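Local structure of major capsid protein P2 (Pseudoalteromonas phage pm2, 2VVF) at residues F85-M90 with R102-G107; G26-V31 with V137-S142; W143-R148 with E259-W264. The protein forms the trimeric double jelly-roll building block of the capsid of the marine, lipid-containing bacteriophage PM2. One frame throughout, in Å; residues are numbered along the deposited sequence.

Contact 1 (F85-M90 with R102-G107); sequences FVRPEM and RMFALG. With CA (calcium ion), chain G.
Arg87 and Phe104 make the centre of this contact, the aliphatic part of the arginine lying across the face of the ring. From Arg87 CB outward, each carbon meets a different part of the ring. Arg87 CB only skirts the ring, 4.2 Å from Phe104 CD2. Arg87 CG, placed anti to the carbonyl carbon, drops over the ring's inner end, 3.8 Å from Phe104 CG. Arg87 CD then sits almost exactly above the middle, 3.7 Å from the Phe104 centroid and 8° off the normal, a clear CH-pi contact. Beyond the bend at chi3 (67°) the chain rises off the ring, and Arg87 CZ, still above it, is 5.8 Å from the Phe104 centroid, at most a weak cation-pi attraction, with the guanidinium plane 60° from the ring. The tip is held elsewhere: NH1 hydrogen-bonds Thr145 OG1 and makes a long, weak ion pair with Glu259. Met90 meets the same ring at about a right angle, its CG 3.7 Å from Phe104 CE2, and its sulfur adds an oblique Met-aromatic contact. Farther along, Phe85 and Leu106 run side by side, with Leu106 CB over one face of the Phe85 ring. Between these two aromatic patches, Val86 CG2 packs on Ala105 CB at 3.4 Å. Both segments contribute a type I turn, Arg87 to Met90 and Arg102 to Ala105. The second turn delivers Ala105 O to the calcium ion at 2.5 Å, and Pro141 O and Trp143 O complete the three protein ligands. The chemistry is thus mainly apolar: rings, methylenes and methyls pack the loop after strand 80-84 against the calcium-binding turn, while the guanidinium of Arg87 finds its polar partners, Thr145 and more weakly Glu259, in the second jelly roll.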
loop_
_atom_site.group_PDB
_atom_site.type_symbol
_atom_site.label_atom_id
_atom_site.label_comp_id
_atom_site.label_asym_id
_atom_site.label_seq_id
_atom_site.Cartn_x
_atom_site.Cartn_y
_atom_site.Cartn_z
ATOM N N PHE A 85 16.212 9.055 -2.011
ATOM C CA PHE A 85 16.015 10.289 -2.758
ATOM C C PHE A 85 14.635 10.224 -3.391
ATOM O O PHE A 85 13.845 11.163 -3.294
ATOM C CB PHE A 85 17.115 10.471 -3.800
ATOM C CG PHE A 85 18.481 10.611 -3.197
ATOM C CD1 PHE A 85 18.822 11.752 -2.491
ATOM C CD2 PHE A 85 19.393 9.572 -3.262
ATOM C CE1 PHE A 85 20.065 11.873 -1.901
ATOM C CE2 PHE A 85 20.637 9.686 -2.673
ATOM C CZ PHE A 85 20.973 10.838 -1.991
ATOM N N VAL A 86 14.324 9.073 -3.971
ATOM C CA VAL A 86 13.003 8.836 -4.530
ATOM C C VAL A 86 12.087 8.592 -3.333
ATOM O O VAL A 86 12.395 7.769 -2.468
ATOM C CB VAL A 86 13.012 7.617 -5.473
ATOM C CG1 VAL A 86 11.601 7.088 -5.683
ATOM C CG2 VAL A 86 13.667 7.971 -6.800
ATOM N N ARG A 87 10.986 9.334 -3.260
ATOM C CA ARG A 87 10.050 9.191 -2.148
ATOM C C ARG A 87 8.940 8.197 -2.478
ATOM O O ARG A 87 8.020 8.499 -3.236
ATOM C CB ARG A 87 9.484 10.555 -1.747
ATOM C CG ARG A 87 10.565 11.570 -1.387
ATOM C CD ARG A 87 9.972 12.865 -0.866
ATOM N NE ARG A 87 9.314 12.684 0.425
ATOM C CZ ARG A 87 9.685 13.294 1.547
ATOM N NH1 ARG A 87 10.713 14.130 1.543
ATOM N NH2 ARG A 87 9.025 13.067 2.674
ATOM N N PRO A 88 9.054 6.999 -1.912
ATOM C CA PRO A 88 8.109 5.910 -2.161
ATOM C C PRO A 88 6.669 6.173 -1.721
ATOM O O PRO A 88 5.743 5.510 -2.190
ATOM C CB PRO A 88 8.693 4.745 -1.348
ATOM C CG PRO A 88 10.117 5.133 -1.053
ATOM C CD PRO A 88 10.100 6.620 -0.947
ATOM N N GLU A 89 6.484 7.125 -0.813
ATOM C CA GLU A 89 5.157 7.435 -0.290
ATOM C C GLU A 89 4.377 8.417 -1.162
ATOM O O GLU A 89 3.192 8.667 -0.925
ATOM C CB GLU A 89 5.264 7.975 1.139
ATOM C CG GLU A 89 5.975 7.041 2.105
ATOM C CD GLU A 89 7.483 7.057 1.936
ATOM O OE1 GLU A 89 8.011 8.038 1.369
ATOM O OE2 GLU A 89 8.138 6.088 2.371
ATOM N N MET A 90 5.046 8.974 -2.166
ATOM C CA MET A 90 4.417 9.941 -3.057
ATOM C C MET A 90 3.243 9.363 -3.840
ATOM O O MET A 90 3.287 8.220 -4.296
ATOM C CB MET A 90 5.447 10.537 -4.020
ATOM C CG MET A 90 6.574 11.297 -3.338
ATOM S SD MET A 90 5.997 12.378 -2.016
ATOM C CE MET A 90 5.128 13.629 -2.945
ATOM N N ARG A 102 9.518 9.166 -8.298
ATOM C CA ARG A 102 10.803 9.248 -8.988
ATOM C C ARG A 102 11.257 10.687 -9.211
ATOM O O ARG A 102 12.441 10.948 -9.426
ATOM C CB ARG A 102 10.739 8.508 -10.328
ATOM C CG ARG A 102 10.299 7.055 -10.220
ATOM C CD ARG A 102 9.954 6.482 -11.584
ATOM N NE ARG A 102 10.098 5.030 -11.617
ATOM C CZ ARG A 102 9.674 4.263 -12.616
ATOM N NH1 ARG A 102 9.844 2.949 -12.563
ATOM N NH2 ARG A 102 9.079 4.812 -13.665
ATOM N N MET A 103 10.313 11.620 -9.162
ATOM C CA MET A 103 10.622 13.030 -9.372
ATOM C C MET A 103 11.577 13.590 -8.320
ATOM O O MET A 103 12.106 14.690 -8.475
ATOM C CB MET A 103 9.334 13.855 -9.425
ATOM C CG MET A 103 9.336 15.090 -8.543
ATOM S SD MET A 103 7.805 16.041 -8.709
ATOM C CE MET A 103 7.544 16.562 -7.016
ATOM N N PHE A 104 11.808 12.824 -7.259
ATOM C CA PHE A 104 12.699 13.255 -6.186
ATOM C C PHE A 104 14.089 12.642 -6.297
ATOM O O PHE A 104 14.977 12.955 -5.502
ATOM C CB PHE A 104 12.092 12.931 -4.821
ATOM C CG PHE A 104 10.912 13.787 -4.465
ATOM C CD1 PHE A 104 11.086 14.980 -3.788
ATOM C CD2 PHE A 104 9.630 13.399 -4.810
ATOM C CE1 PHE A 104 10.002 15.771 -3.462
ATOM C CE2 PHE A 104 8.542 14.184 -4.484
ATOM C CZ PHE A 104 8.727 15.370 -3.808
ATOM N N ALA A 105 14.275 11.769 -7.283
ATOM C CA ALA A 105 15.562 11.112 -7.490
ATOM C C ALA A 105 16.687 12.130 -7.653
ATOM O O ALA A 105 16.472 13.235 -8.157
ATOM C CB ALA A 105 15.501 10.183 -8.691
ATOM N N LEU A 106 17.888 11.751 -7.227
ATOM C CA LEU A 106 19.043 12.633 -7.316
ATOM C C LEU A 106 19.727 12.580 -8.679
ATOM O O LEU A 106 20.676 11.818 -8.877
ATOM C CB LEU A 106 20.051 12.312 -6.212
ATOM C CG LEU A 106 21.359 13.106 -6.231
ATOM C CD1 LEU A 106 21.076 14.600 -6.257
ATOM C CD2 LEU A 106 22.221 12.739 -5.035
ATOM N N GLY A 107 19.253 13.403 -9.608
ATOM C CA GLY A 107 19.855 13.480 -10.933
ATOM C C GLY A 107 21.179 14.216 -10.779
ATOM O O GLY A 107 21.306 15.091 -9.922
HETATM CA CA CA G . 15.108 15.152 -9.101
#

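Contact 2 (G26-V31 with V137-S142); sequences GQTYEV and VGTAPS. With CA (calcium ion), chain G.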
loop_
_atom_site.group_PDB
_atom_site.type_symbol
_atom_site.label_atom_id
_atom_site.label_comp_id
_atom_site.label_asym_id
_atom_site.label_seq_id
_atom_site.Cartn_x
_atom_site.Cartn_y
_atom_site.Cartn_z
ATOM N N GLY A 26 26.719 11.788 -13.987
ATOM C CA GLY A 26 26.246 11.243 -15.253
ATOM C C GLY A 26 24.845 10.646 -15.179
ATOM O O GLY A 26 24.018 10.883 -16.060
ATOM N N GLN A 27 24.585 9.859 -14.139
ATOM C CA GLN A 27 23.288 9.200 -13.992
ATOM C C GLN A 27 22.436 9.746 -12.852
ATOM O O GLN A 27 22.736 10.791 -12.278
ATOM C CB GLN A 27 23.469 7.687 -13.837
ATOM C CG GLN A 27 24.550 7.097 -14.732
ATOM C CD GLN A 27 23.987 6.480 -15.999
ATOM O OE1 GLN A 27 23.073 7.026 -16.616
ATOM N NE2 GLN A 27 24.534 5.337 -16.395
ATOM N N THR A 28 21.365 9.023 -12.537
ATOM C CA THR A 28 20.444 9.408 -11.475
ATOM C C THR A 28 20.519 8.422 -10.313
ATOM O O THR A 28 20.478 7.210 -10.513
ATOM C CB THR A 28 19.003 9.508 -12.004
ATOM O OG1 THR A 28 18.901 10.606 -12.919
ATOM C CG2 THR A 28 18.023 9.705 -10.859
ATOM N N TYR A 29 20.622 8.951 -9.097
ATOM C CA TYR A 29 20.678 8.118 -7.901
ATOM C C TYR A 29 19.322 8.118 -7.207
ATOM O O TYR A 29 18.913 9.123 -6.624
ATOM C CB TYR A 29 21.753 8.628 -6.937
ATOM C CG TYR A 29 23.164 8.468 -7.448
ATOM C CD1 TYR A 29 23.882 7.301 -7.213
ATOM C CD2 TYR A 29 23.780 9.481 -8.171
ATOM C CE1 TYR A 29 25.173 7.149 -7.685
ATOM C CE2 TYR A 29 25.072 9.341 -8.643
ATOM C CZ TYR A 29 25.763 8.172 -8.399
ATOM O OH TYR A 29 27.048 8.025 -8.868
ATOM N N GLU A 30 18.627 6.990 -7.275
ATOM C CA GLU A 30 17.321 6.864 -6.642
ATOM C C GLU A 30 17.474 6.527 -5.164
ATOM O O GLU A 30 16.786 7.094 -4.311
ATOM C CB GLU A 30 16.498 5.785 -7.344
ATOM C CG GLU A 30 16.470 5.917 -8.855
ATOM C CD GLU A 30 15.390 5.068 -9.493
ATOM O OE1 GLU A 30 14.941 4.096 -8.852
ATOM O OE2 GLU A 30 14.990 5.372 -10.636
ATOM N N VAL A 31 18.381 5.601 -4.870
ATOM C CA VAL A 31 18.643 5.184 -3.497
ATOM C C VAL A 31 20.112 4.826 -3.310
ATOM O O VAL A 31 20.750 4.283 -4.213
ATOM C CB VAL A 31 17.746 4.003 -3.072
ATOM C CG1 VAL A 31 17.913 3.719 -1.588
ATOM C CG2 VAL A 31 16.289 4.282 -3.407
ATOM N N VAL A 137 18.583 6.206 -15.497
ATOM C CA VAL A 137 19.028 7.162 -16.504
ATOM C C VAL A 137 19.249 8.566 -15.940
ATOM O O VAL A 137 18.515 9.019 -15.060
ATOM C CB VAL A 137 18.115 7.167 -17.744
ATOM C CG1 VAL A 137 16.907 8.054 -17.515
ATOM C CG2 VAL A 137 18.892 7.613 -18.974
ATOM N N GLY A 138 20.274 9.242 -16.450
ATOM C CA GLY A 138 20.639 10.576 -15.987
ATOM C C GLY A 138 19.566 11.644 -16.175
ATOM O O GLY A 138 18.866 11.676 -17.187
ATOM N N THR A 139 19.469 12.531 -15.189
ATOM C CA THR A 139 18.534 13.651 -15.209
ATOM C C THR A 139 19.180 14.787 -14.426
ATOM O O THR A 139 20.111 14.558 -13.652
ATOM C CB THR A 139 17.176 13.273 -14.577
ATOM O OG1 THR A 139 17.341 13.062 -13.167
ATOM C CG2 THR A 139 16.614 12.015 -15.214
ATOM N N ALA A 140 18.688 16.006 -14.618
ATOM C CA ALA A 140 19.217 17.144 -13.876
ATOM C C ALA A 140 18.821 16.947 -12.417
ATOM O O ALA A 140 17.926 16.154 -12.126
ATOM C CB ALA A 140 18.636 18.441 -14.413
ATOM N N PRO A 141 19.494 17.644 -11.505
ATOM C CA PRO A 141 19.174 17.534 -10.088
ATOM C C PRO A 141 17.673 17.750 -9.894
ATOM O O PRO A 141 17.007 16.965 -9.221
ATOM C CB PRO A 141 19.973 18.680 -9.472
ATOM C CG PRO A 141 21.189 18.778 -10.340
ATOM C CD PRO A 141 20.798 18.297 -11.722
ATOM N N SER A 142 17.144 18.787 -10.535
ATOM C CA SER A 142 15.715 19.084 -10.493
ATOM C C SER A 142 15.114 19.082 -9.084
ATOM O O SER A 142 15.740 19.547 -8.130
ATOM C CB SER A 142 14.957 18.118 -11.406
ATOM O OG SER A 142 13.562 18.353 -11.365
HETATM CA CA CA G . 15.108 15.152 -9.101
#
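Where the N-terminal jelly roll gives way to the linker between the two barrels, the start of strand 28-37 is tied to the linker by a pair of threonine hydroxyls, those of Thr28 and Thr139. Thr28 OG1 donates to Val137 O at 2.7 Å, approaching with a C=O...O angle of 134° and tilted 25° from the carbonyl plane. Thr139 OG1 lies 2.9 Å from Thr28 OG1 and may donate to it, though Ala140 O, a weaker acceptor, competes for that proton; the Thr28 hydroxyl thus probably meets the linker at the two residues flanking Gly138. Thr28 OG1 lies anti to its own carbonyl carbon (chi1 -67°), which aims it at the linker. Next to it the backbones come very close, Gln27 CA and Gly138 CA being 3.6 Å apart, and Gly138 can come this near because it carries no CB to collide with Gly26 O. Gly138 CA makes a CH...O contact with Gly26 O at 3.4 Å. Beyond the contact, the strand has a classic beta bulge, with Glu30 and Val31 both facing Gln134. The linker itself runs on from Thr139 to the metal site, where Pro141 O reaches the calcium ion at 2.6 Å.

Contact 3 (W143-R148 with E259-W264); sequences WLTMRR and EYMGVW. With CA (calcium ion), chain G.
Trp143 has chi1 at -98°, off a staggered position, and this swings its indole across the neighbouring strand onto Gly262. Gly262 CA lies 3.7 Å from the centroid of the six-membered ring, over its face, and Val263 CG2 approaches at 3.5 Å from Trp143 NE1. Met146, bent at chi2 (146°), sends its methyl the other way: CE reaches the edge of the Trp264 ring, 4.1 Å from CD1. Between these two faces the segments form an antiparallel ladder in the sheet of the C-terminal jelly roll. Met146 and Tyr260 are a hydrogen-bonded pair, with Met146 N to Tyr260 O at 2.9 Å and nearly straight (175°), and Tyr260 N to Met146 O at 3.0 Å. At the Leu144-Gly262 pair, Leu144 N to Gly262 O is 3.1 Å, but the return bond is weak. Arg148 CG packs on Tyr260, while its charged end bonds Leu56 O and the C-terminal carboxylate of Phe269. Trp143 and Val263 form a non-hydrogen-bonded pair, and Trp143 O binds the calcium ion at 2.8 Å. Since Leu144 N belongs to that same peptide group, the metal would probably polarise it and strengthen its bond to Gly262 O.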
loop_
_atom_site.group_PDB
_atom_site.type_symbol
_atom_site.label_atom_id
_atom_site.label_comp_id
_atom_site.label_asym_id
_atom_site.label_seq_id
_atom_site.Cartn_x
_atom_site.Cartn_y
_atom_site.Cartn_z
ATOM N N TRP A 143 13.888 18.577 -8.968
ATOM C CA TRP A 143 13.186 18.523 -7.687
ATOM C C TRP A 143 13.896 17.625 -6.679
ATOM O O TRP A 143 14.045 16.425 -6.902
ATOM C CB TRP A 143 11.741 18.058 -7.882
ATOM C CG TRP A 143 10.761 19.187 -7.941
ATOM C CD1 TRP A 143 10.324 19.836 -9.060
ATOM C CD2 TRP A 143 10.133 19.836 -6.829
ATOM N NE1 TRP A 143 9.454 20.843 -8.713
ATOM C CE2 TRP A 143 9.322 20.865 -7.349
ATOM C CE3 TRP A 143 10.169 19.639 -5.446
ATOM C CZ2 TRP A 143 8.555 21.693 -6.535
ATOM C CZ3 TRP A 143 9.409 20.466 -4.639
ATOM C CH2 TRP A 143 8.611 21.478 -5.186
ATOM N N LEU A 144 14.320 18.213 -5.567
ATOM C CA LEU A 144 15.025 17.475 -4.527
ATOM C C LEU A 144 14.500 17.837 -3.142
ATOM O O LEU A 144 13.943 18.914 -2.941
ATOM C CB LEU A 144 16.523 17.796 -4.589
ATOM C CG LEU A 144 17.469 16.812 -5.282
ATOM C CD1 LEU A 144 16.743 15.979 -6.318
ATOM C CD2 LEU A 144 18.638 17.554 -5.911
ATOM N N THR A 145 14.708 16.937 -2.184
ATOM C CA THR A 145 14.325 17.177 -0.796
ATOM C C THR A 145 15.529 17.809 -0.108
ATOM O O THR A 145 16.646 17.301 -0.212
ATOM C CB THR A 145 13.921 15.870 -0.084
ATOM O OG1 THR A 145 12.726 15.345 -0.673
ATOM C CG2 THR A 145 13.683 16.123 1.397
ATOM N N MET A 146 15.311 18.931 0.571
ATOM C CA MET A 146 16.401 19.625 1.247
ATOM C C MET A 146 16.175 19.707 2.750
ATOM O O MET A 146 15.502 20.612 3.239
ATOM C CB MET A 146 16.601 21.020 0.649
ATOM C CG MET A 146 17.098 20.998 -0.784
ATOM S SD MET A 146 16.450 22.349 -1.771
ATOM C CE MET A 146 16.694 21.704 -3.440
ATOM N N ARG A 147 16.738 18.746 3.472
ATOM C CA ARG A 147 16.601 18.683 4.923
ATOM C C ARG A 147 17.500 19.717 5.595
ATOM O O ARG A 147 18.723 19.676 5.453
ATOM C CB ARG A 147 16.944 17.276 5.414
ATOM C CG ARG A 147 16.585 16.998 6.860
ATOM C CD ARG A 147 17.356 15.790 7.377
ATOM N NE ARG A 147 16.757 15.219 8.580
ATOM C CZ ARG A 147 17.168 15.485 9.814
ATOM N NH1 ARG A 147 18.180 16.319 10.012
ATOM N NH2 ARG A 147 16.565 14.921 10.852
ATOM N N ARG A 148 16.884 20.650 6.317
ATOM C CA ARG A 148 17.624 21.711 6.996
ATOM C C ARG A 148 17.509 21.626 8.515
ATOM O O ARG A 148 16.477 21.224 9.052
ATOM C CB ARG A 148 17.183 23.089 6.500
ATOM C CG ARG A 148 17.651 23.417 5.093
ATOM C CD ARG A 148 19.040 22.852 4.824
ATOM N NE ARG A 148 19.283 22.665 3.396
ATOM C CZ ARG A 148 19.553 23.651 2.548
ATOM N NH1 ARG A 148 19.628 24.900 2.984
ATOM N NH2 ARG A 148 19.751 23.389 1.265
ATOM N N GLU A 259 11.876 19.977 6.307
ATOM C CA GLU A 259 12.071 19.300 5.033
ATOM C C GLU A 259 11.574 20.187 3.900
ATOM O O GLU A 259 10.379 20.232 3.612
ATOM C CB GLU A 259 11.323 17.966 5.017
ATOM C CG GLU A 259 11.908 16.915 5.944
ATOM C CD GLU A 259 11.209 15.576 5.818
ATOM O OE1 GLU A 259 11.436 14.879 4.807
ATOM O OE2 GLU A 259 10.425 15.226 6.724
ATOM N N TYR A 260 12.496 20.911 3.276
ATOM C CA TYR A 260 12.152 21.793 2.172
ATOM C C TYR A 260 12.122 21.004 0.868
ATOM O O TYR A 260 12.613 19.878 0.801
ATOM C CB TYR A 260 13.166 22.935 2.059
ATOM C CG TYR A 260 13.070 23.961 3.166
ATOM C CD1 TYR A 260 12.154 25.002 3.097
ATOM C CD2 TYR A 260 13.915 23.902 4.268
ATOM C CE1 TYR A 260 12.075 25.948 4.102
ATOM C CE2 TYR A 260 13.841 24.843 5.277
ATOM C CZ TYR A 260 12.920 25.861 5.189
ATOM O OH TYR A 260 12.844 26.797 6.193
ATOM N N MET A 261 11.552 21.611 -0.166
ATOM C CA MET A 261 11.465 20.987 -1.480
ATOM C C MET A 261 11.493 22.065 -2.555
ATOM O O MET A 261 10.931 23.144 -2.379
ATOM C CB MET A 261 10.163 20.191 -1.607
ATOM C CG MET A 261 10.118 18.902 -0.810
ATOM S SD MET A 261 8.529 18.067 -0.992
ATOM C CE MET A 261 7.400 19.447 -0.849
ATOM N N GLY A 262 12.131 21.761 -3.678
ATOM C CA GLY A 262 12.210 22.705 -4.783
ATOM C C GLY A 262 13.196 22.216 -5.840
ATOM O O GLY A 262 13.940 21.273 -5.610
ATOM N N VAL A 263 13.173 22.848 -7.003
ATOM C CA VAL A 263 14.070 22.537 -8.109
ATOM C C VAL A 263 15.431 23.086 -7.729
ATOM O O VAL A 263 15.603 24.292 -7.506
ATOM C CB VAL A 263 13.573 23.158 -9.448
ATOM C CG1 VAL A 263 14.561 22.930 -10.555
ATOM C CG2 VAL A 263 12.179 22.649 -9.817
ATOM N N TRP A 264 16.390 22.180 -7.621
ATOM C CA TRP A 264 17.737 22.557 -7.251
ATOM C C TRP A 264 18.324 23.581 -8.210
ATOM O O TRP A 264 18.218 23.448 -9.430
ATOM C CB TRP A 264 18.642 21.331 -7.161
ATOM C CG TRP A 264 19.998 21.650 -6.611
ATOM C CD1 TRP A 264 20.346 21.751 -5.294
ATOM C CD2 TRP A 264 21.183 21.946 -7.363
ATOM N NE1 TRP A 264 21.677 22.076 -5.180
ATOM C CE2 TRP A 264 22.214 22.199 -6.435
ATOM C CE3 TRP A 264 21.475 22.011 -8.730
ATOM C CZ2 TRP A 264 23.514 22.513 -6.829
ATOM C CZ3 TRP A 264 22.765 22.324 -9.119
ATOM C CH2 TRP A 264 23.768 22.572 -8.172
HETATM CA CA CA G . 15.108 15.152 -9.101
#

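Overall arrangement
From the N terminus, residues 26-31 come first and wait for their partner. Contact 1 then opens and shuts, closing a short excursion that carries helix 97-102, before 137-142 returns to complete contact 2 around it. Residues 143-148 follow at once, and contact 3 closes in series, spanning nearly all of the C-terminal jelly roll; no two contacts cross. Leu106 O to Tyr29 N joins contacts 1 and 2 within one sheet, Ser142 O to Trp264 N joins contacts 2 and 3, and Arg87 reaches from contact 1 into contact 3. The calcium ion takes one backbone carbonyl from each, so the two barrels and the linker meet at one metal, which probably helps to hold them together.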